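Local coordinates for beta-ketoacyl-[acyl-carrier-protein] synthase FabY (Pseudomonas aeruginosa, PDB 4CW4) that catalyses the condensation of acetyl-CoA with malonyl-ACP to give acetoacetyl-ACP, the primer that starts fatty acid biosynthesis, at residues 89-94 and 349-354; 175-180 and 195-200; 276-281 and 303-308; 412-417 and 534-539; 419-424 and 428-433. All blocks are in the same frame, centred on the assembly; numbering follows the deposited sequence.

Contact 1 of 5, residues 89-94 and 349-354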
# COMPACT_ATOMS: atom_id res chain seq x y z
N THR A 89 -11.51 15.98 23.65
CA THR A 89 -11.91 15.23 22.48
C THR A 89 -11.85 16.16 21.27
O THR A 89 -11.71 17.38 21.41
CB THR A 89 -13.33 14.66 22.62
OG1 THR A 89 -14.22 15.69 23.06
CG2 THR A 89 -13.35 13.49 23.60
N LEU A 90 -11.96 15.58 20.07
CA LEU A 90 -11.99 16.29 18.80
C LEU A 90 -10.65 16.94 18.48
O LEU A 90 -9.65 16.73 19.18
CB LEU A 90 -13.16 17.28 18.74
CG LEU A 90 -14.56 16.69 18.98
CD1 LEU A 90 -15.60 17.72 18.67
CD2 LEU A 90 -14.81 15.41 18.16
N VAL A 91 -10.61 17.70 17.39
CA VAL A 91 -9.41 18.46 17.03
C VAL A 91 -9.06 19.44 18.16
O VAL A 91 -9.93 20.13 18.70
CB VAL A 91 -9.63 19.26 15.72
CG1 VAL A 91 -8.48 20.23 15.46
CG2 VAL A 91 -9.82 18.31 14.57
N ARG A 92 -7.78 19.48 18.54
CA ARG A 92 -7.32 20.36 19.62
C ARG A 92 -5.80 20.45 19.59
O ARG A 92 -5.16 19.76 18.79
CB ARG A 92 -7.80 19.83 20.98
CG ARG A 92 -7.39 18.39 21.29
CD ARG A 92 -8.29 17.80 22.38
NE ARG A 92 -7.75 16.55 22.93
CZ ARG A 92 -7.89 15.35 22.38
NH1 ARG A 92 -8.62 15.18 21.27
NH2 ARG A 92 -7.32 14.30 22.95
N ARG A 93 -5.22 21.25 20.48
CA ARG A 93 -3.77 21.38 20.55
C ARG A 93 -3.16 20.02 20.84
O ARG A 93 -3.72 19.21 21.59
CB ARG A 93 -3.35 22.40 21.62
CG ARG A 93 -1.91 22.92 21.49
CD ARG A 93 -1.63 24.08 22.45
NE ARG A 93 -0.46 24.89 22.04
CZ ARG A 93 0.81 24.55 22.27
NH1 ARG A 93 1.11 23.43 22.94
NH2 ARG A 93 1.79 25.34 21.85
N ILE A 94 -2.01 19.75 20.23
CA ILE A 94 -1.32 18.48 20.39
C ILE A 94 -0.81 18.30 21.82
O ILE A 94 -0.12 19.17 22.35
CB ILE A 94 -0.13 18.37 19.42
CG1 ILE A 94 -0.63 18.39 17.97
CG2 ILE A 94 0.69 17.09 19.70
CD1 ILE A 94 0.47 18.55 16.95
N ARG A 349 -9.18 24.32 18.63
CA ARG A 349 -10.35 23.47 18.43
C ARG A 349 -11.07 23.79 17.14
O ARG A 349 -11.85 22.97 16.65
CB ARG A 349 -11.30 23.57 19.63
CG ARG A 349 -10.62 23.00 20.87
CD ARG A 349 -11.39 23.09 22.18
NE ARG A 349 -10.64 22.30 23.17
CZ ARG A 349 -9.63 22.75 23.90
NH1 ARG A 349 -9.24 24.03 23.81
NH2 ARG A 349 -9.01 21.94 24.74
N ARG A 350 -10.78 24.96 16.56
CA ARG A 350 -11.39 25.35 15.29
C ARG A 350 -10.33 25.35 14.18
O ARG A 350 -10.45 26.07 13.19
CB ARG A 350 -12.05 26.72 15.41
CG ARG A 350 -13.23 26.70 16.39
CD ARG A 350 -13.82 28.08 16.59
NE ARG A 350 -14.40 28.61 15.37
CZ ARG A 350 -14.87 29.83 15.21
NH1 ARG A 350 -14.85 30.70 16.21
NH2 ARG A 350 -15.35 30.20 14.03
N ALA A 351 -9.30 24.51 14.32
CA ALA A 351 -8.26 24.49 13.30
C ALA A 351 -8.79 24.00 11.95
O ALA A 351 -8.28 24.39 10.90
CB ALA A 351 -7.09 23.63 13.73
N SER A 352 -9.80 23.14 12.00
CA SER A 352 -10.37 22.53 10.81
C SER A 352 -11.74 23.15 10.49
O SER A 352 -12.72 22.94 11.22
CB SER A 352 -10.48 21.03 11.00
OG SER A 352 -10.82 20.40 9.77
N ARG A 353 -11.75 23.91 9.40
CA ARG A 353 -12.87 24.78 9.00
C ARG A 353 -13.30 24.51 7.55
O ARG A 353 -13.12 25.36 6.68
CB ARG A 353 -12.41 26.24 9.13
CG ARG A 353 -12.25 26.71 10.57
CD ARG A 353 -11.29 27.91 10.65
NE ARG A 353 -11.14 28.50 11.98
CZ ARG A 353 -11.79 29.58 12.42
NH1 ARG A 353 -12.70 30.19 11.66
NH2 ARG A 353 -11.54 30.05 13.64
N PRO A 354 -13.75 23.28 7.26
CA PRO A 354 -14.19 22.97 5.89
C PRO A 354 -15.18 24.00 5.34
O PRO A 354 -16.12 24.35 6.03
CB PRO A 354 -14.87 21.60 6.04
CG PRO A 354 -14.31 21.02 7.30
CD PRO A 354 -14.07 22.21 8.20
O HOH W 1 -12.14 20.10 21.99
O HOH W 2 -12.49 20.61 17.88
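Arg349 runs alongside the backbone of Val91 and Arg92. Its chain is extended from CG to NE. CG stands anti to the carbonyl carbon (chi1 -65°), which lays CG beside Val91 O. The same oxygen takes a CA-H...O contact from Arg349, with Arg349 CA 3.4 Å from Val91 O. Arg92 CB lies over one face of the Arg349 guanidinium and is 4.2 Å from Arg349 CG. The two guanidinium groups are turned apart. That of Arg92 bends back to the loop just before its strand, where NH1 gives a 2.8 Å hydrogen bond to a lone pair of Leu90 O. Its NE pairs with Glu95, which probably offsets the like charge of Arg349.

Two waters fill in the polar side. Water 1 sits at the edge of the Arg349 guanidinium, in its plane. It donates to Thr89 O (2.8 Å) and accepts a weak bond from Arg349 NE. Arg349 NH2 bonds to Ala87 O. Water 2 donates to Val91 O and Arg349 O, 2.7 Å each. On the apolar side Val91 CG1 meets Ala351 CB at 4.1 Å.

Val91 lies about 8 Å, side chain to side chain, from His477, a predicted active-site residue. Strand 91-93 pairs antiparallel with strand 169-171. Ala351 also touches Ser169 of that strand and Leu337 of helix 334-341, and the Val91 backbone bonds to Tyr474 of helix 472-475.

Contact 2 of 5, residues 175-180 and 195-200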
# COMPACT_ATOMS: atom_id res chain seq x y z
N THR A 175 -8.36 12.07 25.42
CA THR A 175 -7.24 12.08 26.35
C THR A 175 -7.48 11.08 27.46
O THR A 175 -8.52 11.12 28.14
CB THR A 175 -7.05 13.45 26.95
OG1 THR A 175 -6.96 14.42 25.90
CG2 THR A 175 -5.80 13.51 27.84
N GLY A 176 -6.51 10.19 27.65
CA GLY A 176 -6.61 9.18 28.69
C GLY A 176 -6.89 7.79 28.17
O GLY A 176 -6.60 6.80 28.84
N PHE A 177 -7.44 7.70 26.96
CA PHE A 177 -7.69 6.43 26.32
C PHE A 177 -6.41 5.96 25.64
O PHE A 177 -5.85 6.67 24.82
CB PHE A 177 -8.80 6.57 25.29
CG PHE A 177 -9.18 5.28 24.63
CD1 PHE A 177 -9.72 4.23 25.35
CD2 PHE A 177 -8.98 5.11 23.27
CE1 PHE A 177 -10.09 3.04 24.72
CE2 PHE A 177 -9.33 3.93 22.65
CZ PHE A 177 -9.88 2.90 23.36
N GLU A 178 -5.96 4.77 26.00
CA GLU A 178 -4.68 4.24 25.51
C GLU A 178 -4.85 2.84 24.95
O GLU A 178 -4.88 1.87 25.72
CB GLU A 178 -3.63 4.23 26.62
CG GLU A 178 -3.25 5.61 27.15
CD GLU A 178 -2.18 6.30 26.31
OE1 GLU A 178 -1.88 5.83 25.19
OE2 GLU A 178 -1.64 7.32 26.79
N PRO A 179 -4.94 2.71 23.61
CA PRO A 179 -5.17 1.39 23.02
C PRO A 179 -4.14 0.35 23.45
O PRO A 179 -4.50 -0.81 23.64
CB PRO A 179 -5.07 1.66 21.52
CG PRO A 179 -5.50 3.08 21.38
CD PRO A 179 -4.91 3.76 22.58
N GLY A 180 -2.89 0.75 23.62
CA GLY A 180 -1.85 -0.18 23.99
C GLY A 180 -2.02 -0.86 25.33
O GLY A 180 -1.44 -1.92 25.56
N SER A 195 -5.42 -0.72 15.21
CA SER A 195 -6.11 -1.65 14.31
C SER A 195 -6.69 -2.81 15.10
O SER A 195 -7.83 -3.21 14.89
CB SER A 195 -5.16 -2.17 13.21
OG SER A 195 -5.89 -2.97 12.29
N VAL A 196 -5.89 -3.38 16.00
CA VAL A 196 -6.34 -4.51 16.80
C VAL A 196 -7.55 -4.11 17.66
O VAL A 196 -8.56 -4.82 17.72
CB VAL A 196 -5.17 -5.05 17.68
CG1 VAL A 196 -5.65 -6.00 18.78
CG2 VAL A 196 -4.12 -5.71 16.79
N VAL A 197 -7.46 -2.96 18.30
CA VAL A 197 -8.54 -2.51 19.19
C VAL A 197 -9.81 -2.12 18.42
O VAL A 197 -10.94 -2.47 18.82
CB VAL A 197 -8.04 -1.38 20.11
CG1 VAL A 197 -9.14 -0.78 20.90
CG2 VAL A 197 -6.93 -1.92 21.02
N ALA A 198 -9.64 -1.46 17.28
CA ALA A 198 -10.77 -1.11 16.42
C ALA A 198 -11.43 -2.34 15.82
O ALA A 198 -12.65 -2.39 15.69
CB ALA A 198 -10.32 -0.16 15.32
N ALA A 199 -10.63 -3.32 15.39
CA ALA A 199 -11.20 -4.49 14.76
C ALA A 199 -12.10 -5.24 15.74
O ALA A 199 -13.16 -5.72 15.36
CB ALA A 199 -10.12 -5.40 14.20
N THR A 200 -11.66 -5.35 16.99
CA THR A 200 -12.47 -6.04 17.97
C THR A 200 -13.80 -5.31 18.14
O THR A 200 -14.85 -5.95 18.17
CB THR A 200 -11.78 -6.16 19.34
OG1 THR A 200 -10.63 -7.00 19.24
CG2 THR A 200 -12.74 -6.75 20.37
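Val197 meets both Pro179 and Phe177, and the direct contact is apolar. Its two methyl groups divide the work. CG2 touches the proline, with Pro179 CB 4.1 Å from Val197 CG2. CG1 points to the phenylalanine, and Phe177 CZ is 4.5 Å from Val197 CG1. The valine torsion (chi1 173°) sets CG1 opposite the backbone N and CG2 beside it. This turns CG2 to Pro179 and CG1 to Phe177. Phe177 is extended from its backbone, with chi1 -177°, which carries the far end of its ring to the helix. The Phe177 ring also meets Tyr18, the two planes at about 30°. Leu173 packs on Pro179 as well, and Leu182 and Ile596 pack on Val197. All three residues that touch across the contact are buried.

One contact joins an apolar group to a backbone oxygen: Val197 CG2 lies 3.7 Å from Pro179 O. It is van der Waals packing.

The hydrogen bonds belong to each segment's own surroundings. Helix bonding such as Ala199 N to Ser195 O, 2.8 Å, holds the turn that carries Val197.

The arrangement is a loop folded back on the helix that follows it in the chain. Helix 190-204 also packs on helix 263-273 and strand 366-374, consistent with the layered helix and sheet architecture of the thiolase fold, here in the N-terminal ketosynthase domain.

Contact 3 of 5, residues 276-281 and 303-308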
# COMPACT_ATOMS: atom_id res chain seq x y z
N VAL A 276 -7.97 -17.66 6.93
CA VAL A 276 -7.20 -18.13 5.77
C VAL A 276 -7.79 -17.61 4.45
O VAL A 276 -7.58 -18.21 3.39
CB VAL A 276 -7.09 -19.67 5.72
CG1 VAL A 276 -6.34 -20.17 6.94
CG2 VAL A 276 -8.49 -20.34 5.60
N GLY A 277 -8.52 -16.51 4.51
CA GLY A 277 -9.22 -16.00 3.35
C GLY A 277 -8.45 -14.94 2.59
O GLY A 277 -7.23 -14.81 2.75
N MET A 278 -9.18 -14.20 1.75
CA MET A 278 -8.64 -13.12 0.92
C MET A 278 -8.09 -12.01 1.78
O MET A 278 -8.61 -11.76 2.88
CB MET A 278 -9.77 -12.53 0.08
CG MET A 278 -10.47 -13.52 -0.80
SD MET A 278 -11.66 -12.71 -1.86
CE MET A 278 -10.68 -12.33 -3.30
N THR A 279 -7.10 -11.30 1.27
CA THR A 279 -6.53 -10.21 2.00
C THR A 279 -5.89 -9.24 1.04
O THR A 279 -5.65 -9.58 -0.12
CB THR A 279 -5.55 -10.74 3.07
OG1 THR A 279 -5.22 -9.70 3.99
CG2 THR A 279 -4.30 -11.35 2.44
N GLY A 280 -5.63 -8.02 1.49
CA GLY A 280 -4.95 -7.05 0.68
C GLY A 280 -5.01 -5.70 1.36
O GLY A 280 -5.84 -5.49 2.24
N SER A 281 -4.13 -4.79 0.96
CA SER A 281 -4.11 -3.43 1.48
C SER A 281 -3.96 -2.50 0.31
O SER A 281 -2.91 -2.47 -0.32
CB SER A 281 -2.93 -3.25 2.45
OG SER A 281 -2.96 -4.18 3.52
N GLY A 303 -18.94 -12.91 -5.86
CA GLY A 303 -19.09 -14.20 -5.21
C GLY A 303 -17.85 -14.81 -4.61
O GLY A 303 -17.88 -15.97 -4.18
N GLN A 304 -16.78 -14.03 -4.59
CA GLN A 304 -15.52 -14.52 -4.11
C GLN A 304 -15.51 -14.58 -2.59
O GLN A 304 -14.90 -15.48 -2.01
CB GLN A 304 -14.38 -13.64 -4.62
CG GLN A 304 -14.15 -13.72 -6.10
CD GLN A 304 -13.04 -12.81 -6.54
OE1 GLN A 304 -11.85 -13.17 -6.48
NE2 GLN A 304 -13.40 -11.62 -6.95
N ALA A 305 -16.16 -13.62 -1.94
CA ALA A 305 -16.20 -13.58 -0.48
C ALA A 305 -17.58 -13.20 0.01
O ALA A 305 -18.32 -12.49 -0.67
CB ALA A 305 -15.16 -12.60 0.08
N ARG A 306 -17.92 -13.68 1.19
CA ARG A 306 -19.24 -13.46 1.76
C ARG A 306 -19.20 -12.60 3.01
O ARG A 306 -20.25 -12.03 3.38
CB ARG A 306 -19.87 -14.80 2.08
CG ARG A 306 -20.04 -15.67 0.83
CD ARG A 306 -20.98 -16.83 1.03
NE ARG A 306 -22.36 -16.34 1.10
CZ ARG A 306 -23.45 -17.09 1.03
NH1 ARG A 306 -23.36 -18.41 0.90
NH2 ARG A 306 -24.64 -16.52 1.08
N VAL A 307 -18.04 -12.53 3.67
CA VAL A 307 -17.86 -11.70 4.86
C VAL A 307 -16.60 -10.91 4.64
O VAL A 307 -15.55 -11.49 4.36
CB VAL A 307 -17.69 -12.54 6.14
CG1 VAL A 307 -17.55 -11.65 7.37
CG2 VAL A 307 -18.87 -13.49 6.29
N VAL A 308 -16.70 -9.59 4.73
CA VAL A 308 -15.57 -8.73 4.45
C VAL A 308 -15.39 -7.70 5.55
O VAL A 308 -16.32 -6.96 5.89
CB VAL A 308 -15.72 -7.97 3.11
CG1 VAL A 308 -14.44 -7.16 2.83
CG2 VAL A 308 -16.01 -8.92 1.96
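Met278 reaches across to Gln304 and Ala305 and has the most surface buried. It was modelled in two conformers, and the account holds for one of them. Its CG is anti to the carbonyl carbon (chi1 -58°) and the chain then bends at chi3 (90°). The bend turns the methyl towards the glutamine amide while the sulfur faces both partners. Met278 SD is 4.0 Å from Gln304 CB and also 4.0 Å from Ala305 CB. Met278 CE lies 3.5 Å from Gln304 OE1.

Gln304 comes second. Its side chain crosses that of Met278 at about a right angle. CB sits by the sulfur, and the extended chain beyond CG carries the amide to the methyl. Its NE2 bonds to Ser302 OG and to Asp298 OD2 of the second subunit. These bonds probably fix the rotation of the amide. The preceding Gly303 ends helix 288-301 with a Schellman motif, which sets the chain on its way to strand 307-314.

Ala305 offers only its CB, which faces the sulfur. It packs further on Val299 of helix 288-301 and Ala223 of strand 222-225. Met278 touches the same two residues, and Gln294 of the second subunit lies against it. Strands 278-283 and 307-314 are both parallel partners of strand 222-225, so the three side chains meet beside the strand between them.

The chemistry is that of a flexible apolar side chain packed on the alanine methyl and on a glutamine side chain whose amide nitrogen is bonded at the dimer interface. Dispersion joins the segments, and the polar grip comes from around them.

Contact 4 of 5, residues 412-417 and 534-539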
# COMPACT_ATOMS: atom_id res chain seq x y z
N LEU A 412 -15.59 12.94 -12.31
CA LEU A 412 -16.01 11.64 -12.81
C LEU A 412 -16.54 10.75 -11.68
O LEU A 412 -17.58 10.10 -11.85
CB LEU A 412 -14.87 10.95 -13.54
CG LEU A 412 -14.57 11.44 -14.96
CD1 LEU A 412 -14.27 12.92 -15.04
CD2 LEU A 412 -13.42 10.65 -15.54
N THR A 413 -15.84 10.71 -10.55
CA THR A 413 -16.28 9.83 -9.46
C THR A 413 -17.63 10.28 -8.90
O THR A 413 -18.51 9.46 -8.66
CB THR A 413 -15.24 9.68 -8.32
OG1 THR A 413 -15.09 10.89 -7.57
CG2 THR A 413 -13.87 9.29 -8.87
N VAL A 414 -17.81 11.58 -8.69
CA VAL A 414 -19.07 12.07 -8.13
C VAL A 414 -20.22 11.87 -9.12
O VAL A 414 -21.28 11.39 -8.74
CB VAL A 414 -18.97 13.55 -7.69
CG1 VAL A 414 -20.31 14.05 -7.16
CG2 VAL A 414 -17.87 13.71 -6.61
N ALA A 415 -20.00 12.20 -10.38
CA ALA A 415 -21.03 12.04 -11.40
C ALA A 415 -21.44 10.58 -11.50
O ALA A 415 -22.64 10.27 -11.51
CB ALA A 415 -20.55 12.54 -12.75
N LYS A 416 -20.47 9.67 -11.59
CA LYS A 416 -20.81 8.25 -11.73
C LYS A 416 -21.53 7.74 -10.47
O LYS A 416 -22.44 6.91 -10.55
CB LYS A 416 -19.57 7.40 -11.99
CG LYS A 416 -18.95 7.62 -13.34
CD LYS A 416 -17.74 6.73 -13.54
CE LYS A 416 -18.14 5.28 -13.72
NZ LYS A 416 -16.98 4.37 -13.91
N ALA A 417 -21.12 8.24 -9.31
CA ALA A 417 -21.76 7.80 -8.06
C ALA A 417 -23.24 8.20 -8.03
O ALA A 417 -24.11 7.38 -7.71
CB ALA A 417 -21.02 8.38 -6.84
N PHE A 534 -23.55 10.08 -0.36
CA PHE A 534 -22.39 10.04 -1.23
C PHE A 534 -21.16 10.45 -0.41
O PHE A 534 -21.07 11.58 0.08
CB PHE A 534 -22.60 11.00 -2.39
CG PHE A 534 -23.81 10.67 -3.20
CD1 PHE A 534 -23.80 9.60 -4.06
CD2 PHE A 534 -24.98 11.40 -3.07
CE1 PHE A 534 -24.90 9.27 -4.80
CE2 PHE A 534 -26.09 11.07 -3.80
CZ PHE A 534 -26.05 10.00 -4.67
N ILE A 535 -20.24 9.50 -0.25
CA ILE A 535 -18.98 9.73 0.45
C ILE A 535 -17.95 10.20 -0.58
O ILE A 535 -17.68 9.47 -1.55
CB ILE A 535 -18.45 8.44 1.11
CG1 ILE A 535 -19.51 7.75 1.98
CG2 ILE A 535 -17.20 8.74 1.91
CD1 ILE A 535 -20.04 8.54 3.11
N ASN A 536 -17.39 11.39 -0.40
CA ASN A 536 -16.45 11.93 -1.36
C ASN A 536 -15.04 12.08 -0.78
O ASN A 536 -14.87 12.54 0.36
CB ASN A 536 -16.92 13.28 -1.89
CG ASN A 536 -16.24 13.64 -3.20
OD1 ASN A 536 -16.04 12.77 -4.06
ND2 ASN A 536 -15.81 14.89 -3.33
N SER A 537 -14.05 11.68 -1.55
CA SER A 537 -12.67 11.67 -1.05
C SER A 537 -11.65 11.84 -2.16
O SER A 537 -11.86 11.52 -3.33
CB SER A 537 -12.40 10.38 -0.30
OG SER A 537 -11.20 10.42 0.45
N LYS A 538 -10.48 12.33 -1.76
CA LYS A 538 -9.43 12.58 -2.73
C LYS A 538 -8.16 12.67 -1.96
O LYS A 538 -8.13 12.78 -0.72
CB LYS A 538 -9.64 13.90 -3.48
CG LYS A 538 -11.06 14.42 -3.51
CD LYS A 538 -11.12 15.91 -3.61
CE LYS A 538 -10.62 16.42 -4.91
NZ LYS A 538 -11.51 17.49 -5.43
N GLY A 539 -7.09 12.66 -2.72
CA GLY A 539 -5.80 12.79 -2.12
C GLY A 539 -4.87 13.15 -3.22
O GLY A 539 -5.21 13.17 -4.40
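Val414 presses on the amide of Asn536, and this is the tight part of the contact. Val414 CG2 lies 3.3 Å from Asn536 OD1 and 3.8 Å from Asn536 CG. The two side chains cross at about a right angle. With chi1 at -160°, Asn536 CG points away from its own backbone N, which swings the amide up to the helix. Its buried OD1 is gripped by Ser546 OG and Asn410 ND2, and its ND2 bonds to Glu450 OE2. The amide is therefore held fast about 5 Å, side chain to side chain, from the predicted active-site His439.

Helix 409-425 lies nearly antiparallel on strand 532-539: the axes of 412-417 and 534-539 run at 165° and approach to 9.6 Å. This is a helix packed on a sheet, as in the C-terminal half of the thiolase fold.

Phe534 turns its ring edge to the helix, and Phe534 CE1 is 3.6 Å from Ala417 O, near the ring plane. Ala417 CB is 4.1 Å from Phe534 CD1. Thr413 fits more loosely. Its OG1 stays 4.1 Å from Asn536 OD1, and both atoms bond to Ser546 and Asn410. Partly exposed Lys416 does not touch the strand and salt-bridges Asp220 of the second subunit.

Contact 5 of 5, residues 419-424 and 428-433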
# COMPACT_ATOMS: atom_id res chain seq x y z
N ALA A 419 -25.17 8.94 -10.63
CA ALA A 419 -25.90 8.21 -11.65
C ALA A 419 -26.22 6.80 -11.16
O ALA A 419 -27.32 6.28 -11.40
CB ALA A 419 -25.10 8.13 -12.95
N SER A 420 -25.27 6.17 -10.46
CA SER A 420 -25.48 4.80 -10.01
C SER A 420 -26.61 4.75 -8.98
O SER A 420 -27.42 3.82 -8.99
CB SER A 420 -24.19 4.18 -9.46
OG SER A 420 -23.85 4.72 -8.20
N ALA A 421 -26.66 5.77 -8.12
CA ALA A 421 -27.71 5.84 -7.11
C ALA A 421 -29.07 6.05 -7.77
O ALA A 421 -30.07 5.48 -7.34
CB ALA A 421 -27.40 6.94 -6.09
N VAL A 422 -29.13 6.89 -8.80
CA VAL A 422 -30.39 7.11 -9.52
C VAL A 422 -30.94 5.78 -10.04
O VAL A 422 -32.13 5.52 -9.96
CB VAL A 422 -30.21 8.12 -10.67
CG1 VAL A 422 -31.43 8.16 -11.58
CG2 VAL A 422 -29.92 9.52 -10.12
N GLN A 423 -30.07 4.91 -10.55
CA GLN A 423 -30.54 3.63 -11.06
C GLN A 423 -31.16 2.77 -9.97
O GLN A 423 -32.05 1.97 -10.25
CB GLN A 423 -29.40 2.85 -11.69
CG GLN A 423 -28.78 3.53 -12.89
CD GLN A 423 -28.00 2.55 -13.73
OE1 GLN A 423 -26.78 2.67 -13.90
NE2 GLN A 423 -28.71 1.56 -14.26
N ILE A 424 -30.70 2.93 -8.74
CA ILE A 424 -31.11 2.03 -7.67
C ILE A 424 -32.29 2.58 -6.88
O ILE A 424 -33.21 1.83 -6.59
CB ILE A 424 -29.92 1.67 -6.75
CG1 ILE A 424 -28.91 0.80 -7.52
CG2 ILE A 424 -30.42 0.93 -5.50
CD1 ILE A 424 -27.56 0.58 -6.81
N ASP A 428 -36.05 10.94 -7.75
CA ASP A 428 -36.70 11.69 -6.67
C ASP A 428 -35.96 11.50 -5.35
O ASP A 428 -35.71 12.47 -4.63
CB ASP A 428 -38.16 11.28 -6.52
CG ASP A 428 -38.87 12.06 -5.43
OD1 ASP A 428 -39.15 13.25 -5.64
OD2 ASP A 428 -39.14 11.48 -4.35
N THR A 429 -35.61 10.26 -5.04
CA THR A 429 -34.90 9.98 -3.79
C THR A 429 -33.51 10.63 -3.78
O THR A 429 -33.08 11.15 -2.77
CB THR A 429 -34.83 8.47 -3.51
OG1 THR A 429 -36.14 7.97 -3.28
CG2 THR A 429 -33.98 8.19 -2.28
N VAL A 430 -32.82 10.60 -4.90
CA VAL A 430 -31.55 11.30 -4.99
C VAL A 430 -31.73 12.81 -4.81
O VAL A 430 -30.98 13.46 -4.09
CB VAL A 430 -30.82 10.97 -6.30
CG1 VAL A 430 -29.61 11.90 -6.51
CG2 VAL A 430 -30.35 9.52 -6.28
N ARG A 431 -32.76 13.37 -5.45
CA ARG A 431 -32.98 14.81 -5.39
C ARG A 431 -33.41 15.31 -4.03
O ARG A 431 -33.08 16.43 -3.68
CB ARG A 431 -34.00 15.25 -6.44
CG ARG A 431 -33.42 15.25 -7.84
CD ARG A 431 -34.50 15.50 -8.89
NE ARG A 431 -33.91 15.61 -10.22
CZ ARG A 431 -34.59 15.56 -11.36
NH1 ARG A 431 -35.92 15.40 -11.36
NH2 ARG A 431 -33.95 15.66 -12.51
N HIS A 432 -34.15 14.52 -3.28
CA HIS A 432 -34.77 15.02 -2.05
C HIS A 432 -34.43 14.25 -0.79
O HIS A 432 -34.83 14.66 0.29
CB HIS A 432 -36.29 15.07 -2.25
CG HIS A 432 -36.70 15.91 -3.40
ND1 HIS A 432 -36.58 17.29 -3.40
CD2 HIS A 432 -37.20 15.58 -4.62
CE1 HIS A 432 -37.01 17.77 -4.55
NE2 HIS A 432 -37.38 16.76 -5.31
N ALA A 433 -33.67 13.17 -0.91
CA ALA A 433 -33.32 12.37 0.25
C ALA A 433 -31.90 11.84 0.17
O ALA A 433 -31.62 10.74 0.64
CB ALA A 433 -34.30 11.23 0.41
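Val430 packs on Ala421 and Val422 where two consecutive helices, 409-425 and 427-433, fold against each other across a short turn in the C-terminal ketosynthase domain. One methyl does most of the touching. Val430 CG2 is 3.9 Å from Ala421 CB and 3.9 Å from Val422 CG2. It also comes within 3.8 Å of Val422 N, so it rests on the backbone of the first helix as well as on its side chains. The two valine side chains cross at about a right angle. A chi1 of 169° puts CG1 opposite the backbone N of Val430 and turns CG2 to the first helix.

Around this first shell, Val418 and Val425 of helix 409-425 and Ile463 also pack on Val430. Ala421 leans on Val548 of strand 543-550.

The helix backbones set the positions. His432 N bonds to Asp428 O at 2.9 Å, across the turn that holds Val430. In the first helix, Ile424 N has a weak bond to Ser420 O. Its shorter i to i-3 bond to Ala421 O suggests a tighter turn near the end of helix 409-425. The second helix is tied to its surroundings: Val430 O bonds to Ser434 OG, and Arg431 NE to Phe461 O.

All five contacts lie in the ketosynthase region. Contact 1 closes a long loop that contains contacts 2 and 3. Contacts 4 and 5 follow along the chain, and contact 5 falls between the two segments of contact 4. Contacts 1 and 2 have centres 21 Å apart and touch through a probable hydrogen bond, Arg92 NH2 to Thr175 OG1. Contacts 4 and 5 share helix 409-425, with centres 15 Å apart, and Phe534 packs on Ala421. Contact 3 lies 36 Å from contact 1, centre to centre, across the chain's centre. Contacts 1 and 4 thus join sequence-distant parts of the chain near predicted active-site histidines, while contacts 3, 4 and 5 touch the second subunit of the dimer.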